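PDB 5JGF: vacuolar aminopeptidase 1 from Saccharomyces cerevisiae, which removes N-terminal amino acids, preferably neutral or hydrophobic ones, from peptides and proteins in the vacuole as a zinc-dependent aminopeptidase of the M18 family. Local coordinates for residues 31-36 with 68-73; 64-69 with 303-308; 136-141 with 234-239. All blocks are in the same frame, centred on the assembly; numbering follows the deposited sequence.

Contact 1 (31-36 with 68-73); sequences FFAELL and TNLSAF
Leu36 turns its CG anti to its own carbonyl carbon (chi1 -71°), while Leu70 places CG anti to the backbone N (chi1 179°), and with these different rotations the two side chains reach toward each other tip to tip. Their methyl groups meet at Leu36 CD1 and Leu70 CD2, 4.0 Å apart. The same Leu36 fork also receives the methyl of Ala72: CB of Ala72 lies 3.8 Å from Leu36 CD1 and equally far from Leu36 CD2, touching both branches. Leu70 uses its other methyl further back on the helix, where CD1 comes to 4.1 Å from the backbone N of Ala33 and 4.3 Å from CB of Phe32. Phe32 offers only its base here, since its ring turns instead to Phe18 and packs on Met271 and Leu294. This is the layering of an alpha/beta fold: helix 25-38 lies on one face of the mixed sheet, and the axes of its residues 31-36 and of strand residues 69-73 run at 21° and approach to 10.0 Å. Alternation along the strand sends Leu70 and Ala72 to that helix, while Ser71 and Phe73 point to the other face, where they touch Val316 of helix 312-324. Met271 and Ile275 of helix 261-278 pack on Leu36 in the same layer as helix 25-38.

Contact 2 (64-69 with 303-308); sequences IRNGTN and LTRQGA
Arg65 opens the contact by passing its aliphatic part over one face of the Arg305 guanidinium, CG standing 3.6 Å above that plane, offset toward its rim. The two guanidinium planes are only 7° apart; Arg305 NH1 is bonded to Gly424 O of a second subunit. A bend at chi3 (-64°) brings NH1 of Arg65 to the carbonyl O of Arg305 at 2.8 Å, with the acceptor close to the guanidinium plane; NH1 also serves Gly310 O, and NH2 makes a salt bridge to Glu46. With an alanine here, Arg305 O would probably lose this donor, Glu46 this salt-bridge partner, and the Arg305 guanidinium the carbon chain lying over it. Next, Asn66 stacks its amide on that of Gln306, whose OE1 is bonded to Asn297 ND2; the planes are 13° apart. Asn66 ND2 gives a nearly straight bond of 3.2 Å to Thr68 OG1, while OD1 is bonded to Arg426 of the second subunit. One water bridges Asn66 N and Arg305 NH2. Thr68 sets OG1, also bonded to Asp296, against CB and CG of Gln306. Asn69 lays CB against Gln306 CB at 3.8 Å; a water can donate to its OD1 or to Gly307 O, and ND2 reaches Leu294 O. Segment 64-69 is the turn of the beta hairpin of strands 58-65 and 69-76, with a classic bulge where Thr68 and Asn69 both face Arg65, docked on the type I turn Thr304-Gly307 at a subunit interface.

Contact 3 (136-141 with 234-239); sequences GRLLYK and IQMDLD
Leu139 O accepts two backbone N-H groups, a bond of 2.9 Å from Ile234 N and a weak one of 3.3 Å from Gln235 N. Both of these residues face Leu139, which makes this a classic beta bulge. Leu139 returns the pairing through its own N, bonded to Gln235 O at 2.8 Å and nearly straight (172°). Further along, Arg137 and Asp237 form a hydrogen-bonded antiparallel pair with two unlike links. Asp237 N approaches Arg137 O nearly along the C=O axis, whereas Arg137 N sits above the carbonyl plane of Asp237 O, 38° out of it, and makes a more bent bond of 3.0 Å. Strands 132-140 and 233-242 are neighbours in a six-stranded antiparallel sheet, separate from the mixed sheet that carries zinc ligands. Strand 149-154 flanks the first and strand 96-99 the second. Gly136, opposite Leu238, has backbone angles that suit glycine, and a CB there would run into Asp237 O. Leu238 lays CD2 over the bare CA of Gly136 instead, at 3.7 Å. On the face of the sheet turned to helix 216-226, Leu138 and Met236 lie side by side; Leu138 CD2 sits tightly at 3.4 Å from Met236 CB and also meets Leu238 CD2, and Val222 of the helix packs on both leucines. Gln235 folds back on its own strand, chi2 -50°, to accept Met236 N at OE1 (3.0 Å), while NE2 is bonded to Glu390 of a second subunit. On the opposite face, which carries Leu139, Gln235 and Asp237, Leu139 and Asp237 pack on Val383 of the second subunit; OD2 of Asp237 is hydrogen-bonded to Tyr26 OH, and OD1 forms a salt bridge with Lys98.

Overall arrangement
Contacts 1 and 2 share Thr68 and Asn69 and use successive strands of one hairpin, their centres 12 Å apart. Ile64 joins them directly, with CG1 3.9 Å from Leu70 CD1. Contact 3, in the separate antiparallel sheet, is nested in the chain between the two segments of contact 2; their centres are 17 Å apart, and Asn66 O meets Arg137 NH2 at 3.6 Å. Contacts 1 and 3 do not touch, their nearest atoms about 6 Å apart. Contacts 2 and 3 both reach the second subunit. The side chains of Phe32 and Asn69 are about 10 and 9 Å from that of zinc ligand His91, and that of Gln306 about 10 Å from that of zinc-binding Glu298; contact 3 lies away from this site.

Contact 1 (31-36 with 68-73)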
loop_
_atom_site.group_PDB
_atom_site.type_symbol
_atom_site.label_atom_id
_atom_site.label_comp_id
_atom_site.label_asym_id
_atom_site.label_seq_id
_atom_site.Cartn_x
_atom_site.Cartn_y
_atom_site.Cartn_z
ATOM N N PHE D 31 43.232 -16.805 32.728
ATOM C CA PHE D 31 43.872 -15.629 33.321
ATOM C C PHE D 31 43.549 -15.512 34.808
ATOM O O PHE D 31 44.436 -15.284 35.633
ATOM C CB PHE D 31 43.386 -14.355 32.616
ATOM C CG PHE D 31 43.793 -13.078 33.307
ATOM C CD1 PHE D 31 45.030 -12.490 33.053
ATOM C CD2 PHE D 31 42.936 -12.466 34.220
ATOM C CE1 PHE D 31 45.404 -11.304 33.699
ATOM C CE2 PHE D 31 43.303 -11.284 34.870
ATOM C CZ PHE D 31 44.538 -10.703 34.607
ATOM N N PHE D 32 42.270 -15.642 35.144
ATOM C CA PHE D 32 41.849 -15.539 36.536
ATOM C C PHE D 32 42.333 -16.712 37.381
ATOM O O PHE D 32 42.628 -16.544 38.569
ATOM C CB PHE D 32 40.325 -15.422 36.633
ATOM C CG PHE D 32 39.789 -14.094 36.164
ATOM C CD1 PHE D 32 40.337 -12.906 36.632
ATOM C CD2 PHE D 32 38.736 -14.035 35.255
ATOM C CE1 PHE D 32 39.846 -11.669 36.202
ATOM C CE2 PHE D 32 38.236 -12.805 34.819
ATOM C CZ PHE D 32 38.794 -11.621 35.292
ATOM N N ALA D 33 42.403 -17.894 36.778
ATOM C CA ALA D 33 42.881 -19.074 37.490
ATOM C C ALA D 33 44.333 -18.857 37.873
ATOM O O ALA D 33 44.754 -19.182 38.985
ATOM C CB ALA D 33 42.758 -20.311 36.605
ATOM N N GLU D 34 45.096 -18.305 36.939
ATOM C CA GLU D 34 46.508 -18.036 37.160
ATOM C C GLU D 34 46.696 -16.992 38.250
ATOM O O GLU D 34 47.594 -17.111 39.090
ATOM C CB GLU D 34 47.138 -17.557 35.861
ATOM C CG GLU D 34 48.644 -17.453 35.900
ATOM C CD GLU D 34 49.222 -17.170 34.518
ATOM O OE1 GLU D 34 50.315 -16.585 34.401
ATOM O OE2 GLU D 34 48.572 -17.527 33.520
ATOM N N LEU D 35 45.840 -15.974 38.234
ATOM C CA LEU D 35 45.887 -14.904 39.225
ATOM C C LEU D 35 45.543 -15.458 40.604
ATOM O O LEU D 35 46.167 -15.098 41.608
ATOM C CB LEU D 35 44.888 -13.805 38.852
ATOM C CG LEU D 35 44.828 -12.590 39.782
ATOM C CD1 LEU D 35 46.166 -11.861 39.738
ATOM C CD2 LEU D 35 43.694 -11.661 39.351
ATOM N N LEU D 36 44.538 -16.326 40.646
ATOM C CA LEU D 36 44.116 -16.943 41.899
ATOM C C LEU D 36 45.221 -17.845 42.449
ATOM O O LEU D 36 45.462 -17.867 43.660
ATOM C CB LEU D 36 42.830 -17.747 41.684
ATOM C CG LEU D 36 41.587 -16.886 41.435
ATOM C CD1 LEU D 36 40.492 -17.728 40.799
ATOM C CD2 LEU D 36 41.115 -16.273 42.747
ATOM N N THR D 68 35.216 -22.578 31.168
ATOM C CA THR D 68 34.628 -21.264 30.897
ATOM C C THR D 68 33.713 -20.745 32.009
ATOM O O THR D 68 33.107 -19.682 31.869
ATOM C CB THR D 68 33.784 -21.307 29.603
ATOM O OG1 THR D 68 32.716 -22.251 29.770
ATOM C CG2 THR D 68 34.630 -21.728 28.416
ATOM N N ASN D 69 33.619 -21.495 33.102
ATOM C CA ASN D 69 32.750 -21.168 34.236
ATOM C C ASN D 69 33.639 -21.339 35.474
ATOM O O ASN D 69 34.058 -22.452 35.791
ATOM C CB ASN D 69 31.589 -22.174 34.219
ATOM C CG ASN D 69 30.529 -21.929 35.290
ATOM O OD1 ASN D 69 29.692 -22.804 35.520
ATOM N ND2 ASN D 69 30.540 -20.764 35.926
ATOM N N LEU D 70 33.936 -20.238 36.158
ATOM C CA LEU D 70 34.815 -20.284 37.323
ATOM C C LEU D 70 34.200 -19.698 38.584
ATOM O O LEU D 70 33.462 -18.716 38.533
ATOM C CB LEU D 70 36.124 -19.549 36.999
ATOM C CG LEU D 70 37.221 -19.426 38.070
ATOM C CD1 LEU D 70 38.566 -19.261 37.393
ATOM C CD2 LEU D 70 36.938 -18.247 38.989
ATOM N N SER D 71 34.501 -20.322 39.719
ATOM C CA SER D 71 34.008 -19.844 41.002
ATOM C C SER D 71 35.160 -19.813 41.993
ATOM O O SER D 71 35.781 -20.841 42.266
ATOM C CB SER D 71 32.902 -20.751 41.541
ATOM O OG SER D 71 32.417 -20.257 42.780
ATOM N N ALA D 72 35.458 -18.624 42.501
ATOM C CA ALA D 72 36.526 -18.450 43.477
ATOM C C ALA D 72 35.830 -18.121 44.783
ATOM O O ALA D 72 34.885 -17.329 44.804
ATOM C CB ALA D 72 37.438 -17.305 43.066
ATOM N N PHE D 73 36.277 -18.729 45.877
ATOM C CA PHE D 73 35.645 -18.455 47.152
ATOM C C PHE D 73 36.583 -18.501 48.348
ATOM O O PHE D 73 37.644 -19.129 48.312
ATOM C CB PHE D 73 34.457 -19.404 47.366
ATOM C CG PHE D 73 34.803 -20.870 47.276
ATOM C CD1 PHE D 73 34.930 -21.641 48.429
ATOM C CD2 PHE D 73 34.957 -21.491 46.038
ATOM C CE1 PHE D 73 35.196 -23.013 48.350
ATOM C CE2 PHE D 73 35.224 -22.859 45.949
ATOM C CZ PHE D 73 35.342 -23.622 47.109
#

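Contact 2 (64-69 with 303-308)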
loop_
_atom_site.group_PDB
_atom_site.type_symbol
_atom_site.label_atom_id
_atom_site.label_comp_id
_atom_site.label_asym_id
_atom_site.label_seq_id
_atom_site.Cartn_x
_atom_site.Cartn_y
_atom_site.Cartn_z
ATOM N N ILE D 64 36.653 -24.824 38.358
ATOM C CA ILE D 64 36.300 -24.433 37.005
ATOM C C ILE D 64 35.459 -25.513 36.354
ATOM O O ILE D 64 35.686 -26.704 36.567
ATOM C CB ILE D 64 37.568 -24.209 36.153
ATOM C CG1 ILE D 64 38.426 -23.113 36.790
ATOM C CG2 ILE D 64 37.186 -23.821 34.723
ATOM C CD1 ILE D 64 39.773 -22.926 36.122
ATOM N N ARG D 65 34.476 -25.091 35.569
ATOM C CA ARG D 65 33.621 -26.025 34.861
ATOM C C ARG D 65 33.686 -25.694 33.374
ATOM O O ARG D 65 33.576 -24.530 32.992
ATOM C CB ARG D 65 32.171 -25.908 35.344
ATOM C CG ARG D 65 31.203 -26.789 34.555
ATOM C CD ARG D 65 29.774 -26.627 35.040
ATOM N NE ARG D 65 29.608 -27.076 36.419
ATOM C CZ ARG D 65 28.468 -27.004 37.098
ATOM N NH1 ARG D 65 27.380 -26.498 36.526
ATOM N NH2 ARG D 65 28.413 -27.442 38.350
ATOM N N ASN D 66 33.899 -26.716 32.546
ATOM C CA ASN D 66 33.939 -26.543 31.093
ATOM C C ASN D 66 35.059 -25.621 30.615
ATOM O O ASN D 66 35.163 -25.332 29.422
ATOM C CB ASN D 66 32.587 -25.992 30.616
ATOM C CG ASN D 66 32.347 -26.220 29.135
ATOM O OD1 ASN D 66 32.265 -27.360 28.685
ATOM N ND2 ASN D 66 32.231 -25.133 28.372
ATOM N N GLY D 67 35.894 -25.162 31.545
ATOM C CA GLY D 67 36.977 -24.260 31.194
ATOM C C GLY D 67 36.494 -22.844 30.904
ATOM O O GLY D 67 37.271 -22.001 30.464
ATOM N N THR D 68 35.216 -22.578 31.168
ATOM C CA THR D 68 34.628 -21.264 30.897
ATOM C C THR D 68 33.713 -20.745 32.009
ATOM O O THR D 68 33.107 -19.682 31.869
ATOM C CB THR D 68 33.784 -21.307 29.603
ATOM O OG1 THR D 68 32.716 -22.251 29.770
ATOM C CG2 THR D 68 34.630 -21.728 28.416
ATOM N N ASN D 69 33.619 -21.495 33.102
ATOM C CA ASN D 69 32.750 -21.168 34.236
ATOM C C ASN D 69 33.639 -21.339 35.474
ATOM O O ASN D 69 34.058 -22.452 35.791
ATOM C CB ASN D 69 31.589 -22.174 34.219
ATOM C CG ASN D 69 30.529 -21.929 35.290
ATOM O OD1 ASN D 69 29.692 -22.804 35.520
ATOM N ND2 ASN D 69 30.540 -20.764 35.926
ATOM N N LEU D 303 21.015 -20.844 29.797
ATOM C CA LEU D 303 20.527 -22.201 30.032
ATOM C C LEU D 303 21.479 -23.259 29.476
ATOM O O LEU D 303 21.189 -23.918 28.475
ATOM C CB LEU D 303 19.125 -22.401 29.435
ATOM C CG LEU D 303 18.442 -23.727 29.815
ATOM C CD1 LEU D 303 18.049 -23.705 31.289
ATOM C CD2 LEU D 303 17.205 -23.945 28.953
ATOM N N THR D 304 22.626 -23.393 30.137
ATOM C CA THR D 304 23.649 -24.378 29.786
ATOM C C THR D 304 24.268 -24.760 31.128
ATOM O O THR D 304 24.050 -24.069 32.125
ATOM C CB THR D 304 24.762 -23.793 28.892
ATOM O OG1 THR D 304 25.509 -22.821 29.633
ATOM C CG2 THR D 304 24.167 -23.139 27.639
ATOM N N ARG D 305 25.037 -25.838 31.171
ATOM C CA ARG D 305 25.621 -26.230 32.447
ATOM C C ARG D 305 26.678 -25.241 32.924
ATOM O O ARG D 305 26.934 -25.141 34.123
ATOM C CB ARG D 305 26.209 -27.641 32.363
ATOM C CG ARG D 305 27.545 -27.734 31.673
ATOM C CD ARG D 305 28.013 -29.180 31.619
ATOM N NE ARG D 305 29.382 -29.260 31.135
ATOM C CZ ARG D 305 30.412 -29.655 31.871
ATOM N NH1 ARG D 305 30.231 -30.025 33.130
ATOM N NH2 ARG D 305 31.631 -29.651 31.351
ATOM N N GLN D 306 27.275 -24.496 31.993
ATOM C CA GLN D 306 28.303 -23.526 32.353
ATOM C C GLN D 306 27.751 -22.105 32.488
ATOM O O GLN D 306 28.500 -21.155 32.707
ATOM C CB GLN D 306 29.456 -23.555 31.335
ATOM C CG GLN D 306 29.059 -23.246 29.890
ATOM C CD GLN D 306 28.743 -24.491 29.068
ATOM O OE1 GLN D 306 28.291 -24.394 27.923
ATOM N NE2 GLN D 306 28.987 -25.661 29.640
ATOM N N GLY D 307 26.435 -21.973 32.353
ATOM C CA GLY D 307 25.786 -20.681 32.491
ATOM C C GLY D 307 25.202 -20.551 33.888
ATOM O O GLY D 307 25.248 -21.505 34.668
ATOM N N ALA D 308 24.641 -19.388 34.209
ATOM C CA ALA D 308 24.066 -19.163 35.535
ATOM C C ALA D 308 23.035 -20.207 35.946
ATOM O O ALA D 308 22.957 -20.571 37.115
ATOM C CB ALA D 308 23.446 -17.769 35.616
HETATM O O HOH W 1 29.064 -28.212 28.425
HETATM O O HOH W 2 34.047 -29.543 32.789
HETATM O O HOH W 3 27.121 -22.626 36.461
#

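Contact 3 (136-141 with 234-239)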
loop_
_atom_site.group_PDB
_atom_site.type_symbol
_atom_site.label_atom_id
_atom_site.label_comp_id
_atom_site.label_asym_id
_atom_site.label_seq_id
_atom_site.Cartn_x
_atom_site.Cartn_y
_atom_site.Cartn_z
ATOM N N GLY D 136 41.390 -19.528 20.749
ATOM C CA GLY D 136 40.468 -20.381 21.465
ATOM C C GLY D 136 41.107 -21.660 21.955
ATOM O O GLY D 136 42.328 -21.743 22.118
ATOM N N ARG D 137 40.269 -22.666 22.168
ATOM C CA ARG D 137 40.712 -23.953 22.681
ATOM C C ARG D 137 40.901 -25.031 21.622
ATOM O O ARG D 137 40.054 -25.220 20.748
ATOM C CB ARG D 137 39.705 -24.439 23.724
ATOM C CG ARG D 137 40.085 -25.724 24.434
ATOM C CD ARG D 137 38.981 -26.147 25.390
ATOM N NE ARG D 137 39.453 -27.129 26.358
ATOM C CZ ARG D 137 38.698 -27.668 27.307
ATOM N NH1 ARG D 137 39.221 -28.554 28.145
ATOM N NH2 ARG D 137 37.422 -27.329 27.421
ATOM N N LEU D 138 42.028 -25.728 21.705
ATOM C CA LEU D 138 42.319 -26.826 20.791
ATOM C C LEU D 138 42.393 -28.091 21.629
ATOM O O LEU D 138 42.968 -28.079 22.716
ATOM C CB LEU D 138 43.673 -26.645 20.101
ATOM C CG LEU D 138 43.921 -25.480 19.147
ATOM C CD1 LEU D 138 45.299 -25.662 18.515
ATOM C CD2 LEU D 138 42.846 -25.434 18.066
ATOM N N LEU D 139 41.794 -29.168 21.139
ATOM C CA LEU D 139 41.864 -30.444 21.841
ATOM C C LEU D 139 42.777 -31.302 20.980
ATOM O O LEU D 139 42.591 -31.388 19.766
ATOM C CB LEU D 139 40.482 -31.095 21.958
ATOM C CG LEU D 139 39.453 -30.403 22.855
ATOM C CD1 LEU D 139 38.187 -31.251 22.921
ATOM C CD2 LEU D 139 40.030 -30.207 24.253
ATOM N N TYR D 140 43.781 -31.917 21.595
ATOM C CA TYR D 140 44.701 -32.747 20.835
ATOM C C TYR D 140 45.094 -34.016 21.575
ATOM O O TYR D 140 44.849 -34.162 22.773
ATOM C CB TYR D 140 45.963 -31.954 20.474
ATOM C CG TYR D 140 46.826 -31.572 21.656
ATOM C CD1 TYR D 140 46.523 -30.460 22.442
ATOM C CD2 TYR D 140 47.947 -32.331 21.994
ATOM C CE1 TYR D 140 47.318 -30.110 23.535
ATOM C CE2 TYR D 140 48.746 -31.993 23.084
ATOM C CZ TYR D 140 48.429 -30.883 23.848
ATOM O OH TYR D 140 49.223 -30.547 24.921
ATOM N N LYS D 141 45.706 -34.935 20.839
ATOM C CA LYS D 141 46.147 -36.206 21.392
ATOM C C LYS D 141 47.539 -36.482 20.842
ATOM O O LYS D 141 47.701 -36.729 19.649
ATOM C CB LYS D 141 45.169 -37.309 20.978
ATOM C CG LYS D 141 45.517 -38.706 21.458
ATOM C CD LYS D 141 44.308 -39.628 21.359
ATOM C CE LYS D 141 43.779 -39.727 19.935
ATOM N NZ LYS D 141 42.552 -40.570 19.862
ATOM N N ILE D 234 42.368 -33.001 17.314
ATOM C CA ILE D 234 41.118 -33.766 17.301
ATOM C C ILE D 234 39.857 -32.906 17.212
ATOM O O ILE D 234 38.871 -33.315 16.601
ATOM C CB ILE D 234 41.007 -34.682 18.545
ATOM C CG1 ILE D 234 41.683 -36.018 18.253
ATOM C CG2 ILE D 234 39.554 -34.920 18.920
ATOM C CD1 ILE D 234 42.998 -36.169 18.928
ATOM N N GLN D 235 39.885 -31.732 17.836
ATOM C CA GLN D 235 38.747 -30.809 17.811
ATOM C C GLN D 235 39.183 -29.416 18.240
ATOM O O GLN D 235 40.282 -29.231 18.761
ATOM C CB GLN D 235 37.623 -31.284 18.741
ATOM C CG GLN D 235 36.463 -31.984 18.035
ATOM C CD GLN D 235 35.935 -31.192 16.850
ATOM O OE1 GLN D 235 36.018 -29.962 16.824
ATOM N NE2 GLN D 235 35.381 -31.891 15.866
ATOM N N MET D 236 38.319 -28.433 18.012
ATOM C CA MET D 236 38.633 -27.067 18.398
ATOM C C MET D 236 37.399 -26.189 18.523
ATOM O O MET D 236 36.372 -26.439 17.895
ATOM C CB MET D 236 39.625 -26.445 17.410
ATOM C CG MET D 236 39.296 -26.673 15.955
ATOM S SD MET D 236 40.586 -26.022 14.859
ATOM C CE MET D 236 39.572 -25.049 13.774
ATOM N N ASP D 237 37.518 -25.173 19.368
ATOM C CA ASP D 237 36.456 -24.208 19.628
ATOM C C ASP D 237 37.172 -22.867 19.528
ATOM O O ASP D 237 37.736 -22.380 20.507
ATOM C CB ASP D 237 35.896 -24.417 21.041
ATOM C CG ASP D 237 34.762 -23.462 21.377
ATOM O OD1 ASP D 237 34.454 -22.576 20.553
ATOM O OD2 ASP D 237 34.182 -23.597 22.478
ATOM N N LEU D 238 37.161 -22.286 18.331
ATOM C CA LEU D 238 37.845 -21.020 18.086
ATOM C C LEU D 238 36.903 -19.859 17.783
ATOM O O LEU D 238 35.841 -20.049 17.189
ATOM C CB LEU D 238 38.828 -21.178 16.919
ATOM C CG LEU D 238 39.827 -22.340 17.014
ATOM C CD1 LEU D 238 40.742 -22.337 15.789
ATOM C CD2 LEU D 238 40.645 -22.211 18.292
ATOM N N ASP D 239 37.316 -18.664 18.203
ATOM C CA ASP D 239 36.570 -17.424 17.990
ATOM C C ASP D 239 37.347 -16.554 17.017
ATOM O O ASP D 239 38.543 -16.758 16.795
ATOM C CB ASP D 239 36.500 -16.550 19.251
ATOM C CG ASP D 239 35.740 -17.169 20.393
ATOM O OD1 ASP D 239 35.662 -16.482 21.432
ATOM O OD2 ASP D 239 35.228 -18.295 20.274
#